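Local structure of leucine aminopeptidase 2, chloroplastic (Streptomyces sp. BC16019, 5LHJ) at residues V49-F52 with S53-R56; R111-L114 with A115-D118. The protein is the M17-family metalloaminopeptidase BotP of bottromycin maturation, a manganese-binding enzyme that probably removes unsubstituted N-terminal amino acids from peptides. One frame throughout, in Å; residues are numbered along the deposited sequence.

Contact 1: V49-F52 with S53-R56; sequences VGAF and SRRR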
loop_
_atom_site.group_PDB
_atom_site.type_symbol
_atom_site.label_atom_id
_atom_site.label_comp_id
_atom_site.label_asym_id
_atom_site.label_seq_id
_atom_site.Cartn_x
_atom_site.Cartn_y
_atom_site.Cartn_z
ATOM N N VAL A 49 40.705 -32.038 -25.294
ATOM C CA VAL A 49 39.717 -31.826 -26.352
ATOM C C VAL A 49 40.464 -31.319 -27.587
ATOM O O VAL A 49 41.609 -30.891 -27.491
ATOM C CB VAL A 49 38.596 -30.834 -25.941
ATOM C CG1 VAL A 49 37.757 -31.420 -24.811
ATOM C CG2 VAL A 49 39.160 -29.470 -25.548
ATOM N N GLY A 50 39.821 -31.370 -28.743
ATOM C CA GLY A 50 40.472 -30.933 -29.983
ATOM C C GLY A 50 40.746 -29.437 -30.057
ATOM O O GLY A 50 40.337 -28.660 -29.177
ATOM N N ALA A 51 41.431 -29.032 -31.122
ATOM C CA ALA A 51 41.781 -27.635 -31.316
ATOM C C ALA A 51 40.534 -26.747 -31.467
ATOM O O ALA A 51 40.474 -25.671 -30.876
ATOM C CB ALA A 51 42.712 -27.470 -32.515
ATOM N N PHE A 52 39.551 -27.204 -32.247
ATOM C CA PHE A 52 38.322 -26.427 -32.437
ATOM C C PHE A 52 37.655 -26.117 -31.098
ATOM O O PHE A 52 37.285 -24.971 -30.840
ATOM C CB PHE A 52 37.339 -27.135 -33.361
ATOM C CG PHE A 52 36.023 -26.420 -33.492
ATOM C CD1 PHE A 52 35.947 -25.194 -34.141
ATOM C CD2 PHE A 52 34.866 -26.942 -32.921
ATOM C CE1 PHE A 52 34.738 -24.519 -34.242
ATOM C CE2 PHE A 52 33.659 -26.273 -33.032
ATOM C CZ PHE A 52 33.594 -25.062 -33.697
ATOM N N SER A 53 37.524 -27.140 -30.253
ATOM C CA SER A 53 36.930 -26.994 -28.924
ATOM C C SER A 53 37.672 -25.968 -28.064
ATOM O O SER A 53 37.039 -25.104 -27.450
ATOM C CB SER A 53 36.886 -28.359 -28.223
ATOM O OG SER A 53 36.126 -28.293 -27.040
ATOM N N ARG A 54 39.004 -26.032 -28.057
ATOM C CA ARG A 54 39.827 -25.019 -27.372
ATOM C C ARG A 54 39.614 -23.611 -27.941
ATOM O O ARG A 54 39.460 -22.652 -27.185
ATOM C CB ARG A 54 41.323 -25.371 -27.444
ATOM C CG ARG A 54 41.726 -26.563 -26.590
ATOM C CD ARG A 54 43.241 -26.646 -26.411
ATOM N NE ARG A 54 43.962 -26.801 -27.681
ATOM C CZ ARG A 54 44.101 -27.944 -28.363
ATOM N NH1 ARG A 54 43.564 -29.084 -27.924
ATOM N NH2 ARG A 54 44.787 -27.946 -29.506
ATOM N N ARG A 55 39.578 -23.501 -29.269
ATOM C CA ARG A 55 39.375 -22.211 -29.950
ATOM C C ARG A 55 38.014 -21.579 -29.657
ATOM O O ARG A 55 37.880 -20.359 -29.731
ATOM C CB ARG A 55 39.549 -22.362 -31.466
ATOM C CG ARG A 55 40.990 -22.604 -31.888
ATOM C CD ARG A 55 41.078 -23.252 -33.260
ATOM N NE ARG A 55 42.457 -23.607 -33.593
ATOM C CZ ARG A 55 42.833 -24.462 -34.545
ATOM N NH1 ARG A 55 41.950 -25.089 -35.317
ATOM N NH2 ARG A 55 44.132 -24.689 -34.734
ATOM N N ARG A 56 37.018 -22.417 -29.347
ATOM C CA ARG A 56 35.691 -21.963 -28.916
ATOM C C ARG A 56 35.582 -21.607 -27.432
ATOM O O ARG A 56 34.553 -21.089 -27.006
ATOM C CB ARG A 56 34.619 -23.015 -29.271
ATOM C CG ARG A 56 34.408 -23.247 -30.767
ATOM C CD ARG A 56 33.990 -21.988 -31.519
ATOM N NE ARG A 56 32.701 -21.462 -31.047
ATOM C CZ ARG A 56 32.354 -20.172 -30.983
ATOM N NH1 ARG A 56 33.194 -19.198 -31.326
ATOM N NH2 ARG A 56 31.138 -19.849 -30.551
HETATM O O HOH W 1 42.638 -29.974 -24.841
#

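Contact 2: R111-L114 with A115-D118; sequences RLDL and ALAD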
loop_
_atom_site.group_PDB
_atom_site.type_symbol
_atom_site.label_atom_id
_atom_site.label_comp_id
_atom_site.label_asym_id
_atom_site.label_seq_id
_atom_site.Cartn_x
_atom_site.Cartn_y
_atom_site.Cartn_z
ATOM N N ARG A 111 23.390 -40.080 -27.724
ATOM C CA ARG A 111 24.035 -41.000 -26.789
ATOM C C ARG A 111 24.848 -40.177 -25.798
ATOM O O ARG A 111 25.744 -39.439 -26.205
ATOM C CB ARG A 111 24.951 -42.004 -27.504
ATOM C CG ARG A 111 25.390 -43.130 -26.579
ATOM C CD ARG A 111 26.335 -44.113 -27.240
ATOM N NE ARG A 111 27.705 -43.595 -27.335
ATOM C CZ ARG A 111 28.427 -43.483 -28.452
ATOM N NH1 ARG A 111 27.959 -43.856 -29.648
ATOM N NH2 ARG A 111 29.663 -43.000 -28.377
ATOM N N LEU A 112 24.510 -40.291 -24.513
ATOM C CA LEU A 112 25.263 -39.657 -23.442
ATOM C C LEU A 112 26.329 -40.624 -22.938
ATOM O O LEU A 112 25.996 -41.689 -22.398
ATOM C CB LEU A 112 24.327 -39.292 -22.277
ATOM C CG LEU A 112 23.119 -38.443 -22.682
ATOM C CD1 LEU A 112 22.163 -38.288 -21.512
ATOM C CD2 LEU A 112 23.572 -37.102 -23.210
ATOM N N ASP A 113 27.597 -40.260 -23.126
ATOM C CA ASP A 113 28.718 -41.013 -22.559
ATOM C C ASP A 113 29.210 -40.433 -21.230
ATOM O O ASP A 113 30.233 -40.875 -20.713
ATOM C CB ASP A 113 29.882 -41.073 -23.565
ATOM C CG ASP A 113 29.568 -41.925 -24.795
ATOM O OD1 ASP A 113 28.468 -42.508 -24.899
ATOM O OD2 ASP A 113 30.439 -42.019 -25.684
ATOM N N LEU A 114 28.466 -39.492 -20.647
ATOM C CA LEU A 114 28.927 -38.754 -19.467
ATOM C C LEU A 114 29.263 -39.640 -18.269
ATOM O O LEU A 114 30.220 -39.365 -17.547
ATOM C CB LEU A 114 27.872 -37.718 -19.022
ATOM C CG LEU A 114 27.394 -36.674 -20.030
ATOM C CD1 LEU A 114 26.324 -35.813 -19.370
ATOM C CD2 LEU A 114 28.502 -35.787 -20.570
ATOM N N ALA A 115 28.475 -40.692 -18.047
ATOM C CA ALA A 115 28.680 -41.565 -16.879
ATOM C C ALA A 115 29.946 -42.428 -16.989
ATOM O O ALA A 115 30.352 -43.041 -15.997
ATOM C CB ALA A 115 27.457 -42.441 -16.633
ATOM N N LEU A 116 30.543 -42.492 -18.183
ATOM C CA LEU A 116 31.827 -43.175 -18.391
ATOM C C LEU A 116 33.017 -42.368 -17.897
ATOM O O LEU A 116 34.078 -42.939 -17.650
ATOM C CB LEU A 116 32.028 -43.524 -19.868
ATOM C CG LEU A 116 30.973 -44.460 -20.467
ATOM C CD1 LEU A 116 31.180 -44.653 -21.962
ATOM C CD2 LEU A 116 30.962 -45.796 -19.756
ATOM N N ALA A 117 32.856 -41.056 -17.751
ATOM C CA ALA A 117 33.912 -40.219 -17.176
ATOM C C ALA A 117 34.181 -40.632 -15.722
ATOM O O ALA A 117 33.310 -40.520 -14.853
ATOM C CB ALA A 117 33.543 -38.745 -17.261
ATOM N N ASP A 118 35.379 -41.157 -15.481
ATOM C CA ASP A 118 35.795 -41.564 -14.134
ATOM C C ASP A 118 36.894 -40.609 -13.676
ATOM O O ASP A 118 37.288 -39.704 -14.409
ATOM C CB ASP A 118 36.213 -43.051 -14.087
ATOM C CG ASP A 118 37.354 -43.398 -15.048
ATOM O OD1 ASP A 118 37.985 -42.493 -15.626
ATOM O OD2 ASP A 118 37.617 -44.601 -15.226
HETATM O O HOH W 2 26.804 -42.110 -19.819
#

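Contact 1: V49-F52 with S53-R56
Arg54 N reaches back to Gly50 O at 3.2 Å and Arg55 N to Ala51 O at 2.8 Å, two successive i+4 bonds of a short helix that starts at Ala51 with Gly50 as its N-cap. A third, from Arg56 N to Phe52 O, is more bent, with an angle of 141° at the hydrogen.

The three arginines spread round this short helix. With its chain folded back at chi3 (-61°), Arg54 lays one guanidinium face over Ala51 CA, while Val49 O approaches that group at its edge. A water accepts from Val49 N and, weakly, from Arg54 NH1, joining the residue before the cap to the first turn. Arg55 keeps an extended chain from CG to NE, and its guanidinium covers the Ala51 methyl, CB sitting beneath the middle of the plane 3.6 Å from CZ; NH1 meanwhile bonds to Gly73 O of the second subunit. Replaced by an alanine, Arg55 would probably leave Gly73 O of the second subunit without this donor and the Ala51 methyl without its flat cover. The Arg56 chain follows the Phe52 side chain outward, and its CG makes a CH-pi contact over one face of the ring, 3.8 Å from the centroid. Beyond this, the bends at chi2 and chi3 leave the Arg56 guanidinium plane 27° from that of the ring, and NH1 bonds to Ala103 O of the second subunit. On the inner side, Val49 CG2 packs 3.6 Å from Ser53 OG, and both residues touch Phe58 and Asn79.

This is an N-capped helical turn on the surface of the N-terminal domain, lying against strands 65-69 and 76-81 and bringing Arg55 and Arg56 to an intersubunit interface of the six-chain assembly.

Contact 2: R111-L114 with A115-D118
Leu116 N donates to Asp113 O at 3.0 Å, and Ala117 N to Leu114 O at 3.1 Å. These consecutive i+3 bonds define a short 3-10 turn directly after the strand. Both donors stand above the carbonyl planes, the second by 57°, as the tight winding bends each bond well off the C=O direction. Ala117 CB also rests against Leu114 O.

Water gives the turn a further link: it donates to Leu112 O at 2.7 Å and accepts from Ala115 N, bridging the strand's last residue and the start of the 3-10 segment.

The charged pair belongs to the strand end. Arg111 presents its side edge to Asp113, NE meeting OD1 at 2.8 Å and NH2 meeting OD2 at 3.0 Å. Each oxygen uses its syn lone pair, and the nearly coplanar, two-pronged salt bridge fixes the carboxylate's rotation.

Apolar touching across the turn is slight. Leu116 has CG anti to its carbonyl carbon (chi1 -61°), which brings CD1 alongside Asp113 CB at 4.1 Å.

Leu112 and Leu114 both pack on helices 90-102 and 124-139, and Ala115 O receives a bond from Arg127 NE of the latter. Strand 109-112 itself runs between the parallel strands 38-43 and 156-159, so the turn leads the chain out of the domain's central sheet toward helix 124-139.

Overall arrangement
Both contacts belong to the N-terminal domain, with centres 20 Å apart and nearest atoms about 11 Å apart, so they do not touch. Contact 1 is a surface feature, farther from the chain's centre, whereas contact 2 is partly buried between sheet and helices. Strand 38-43 precedes contact 1 in sequence and neighbours the strand of contact 2, placing the two around one mixed sheet. Their helical geometry differs, i+4 bonding in 49-56 and i+3 in 111-118. Arg55 and Arg56 in contact 1 bond to carbonyls of the second subunit; the arginine in contact 2 pairs within its own chain, and Leu112 and Leu114 there pack into the interior.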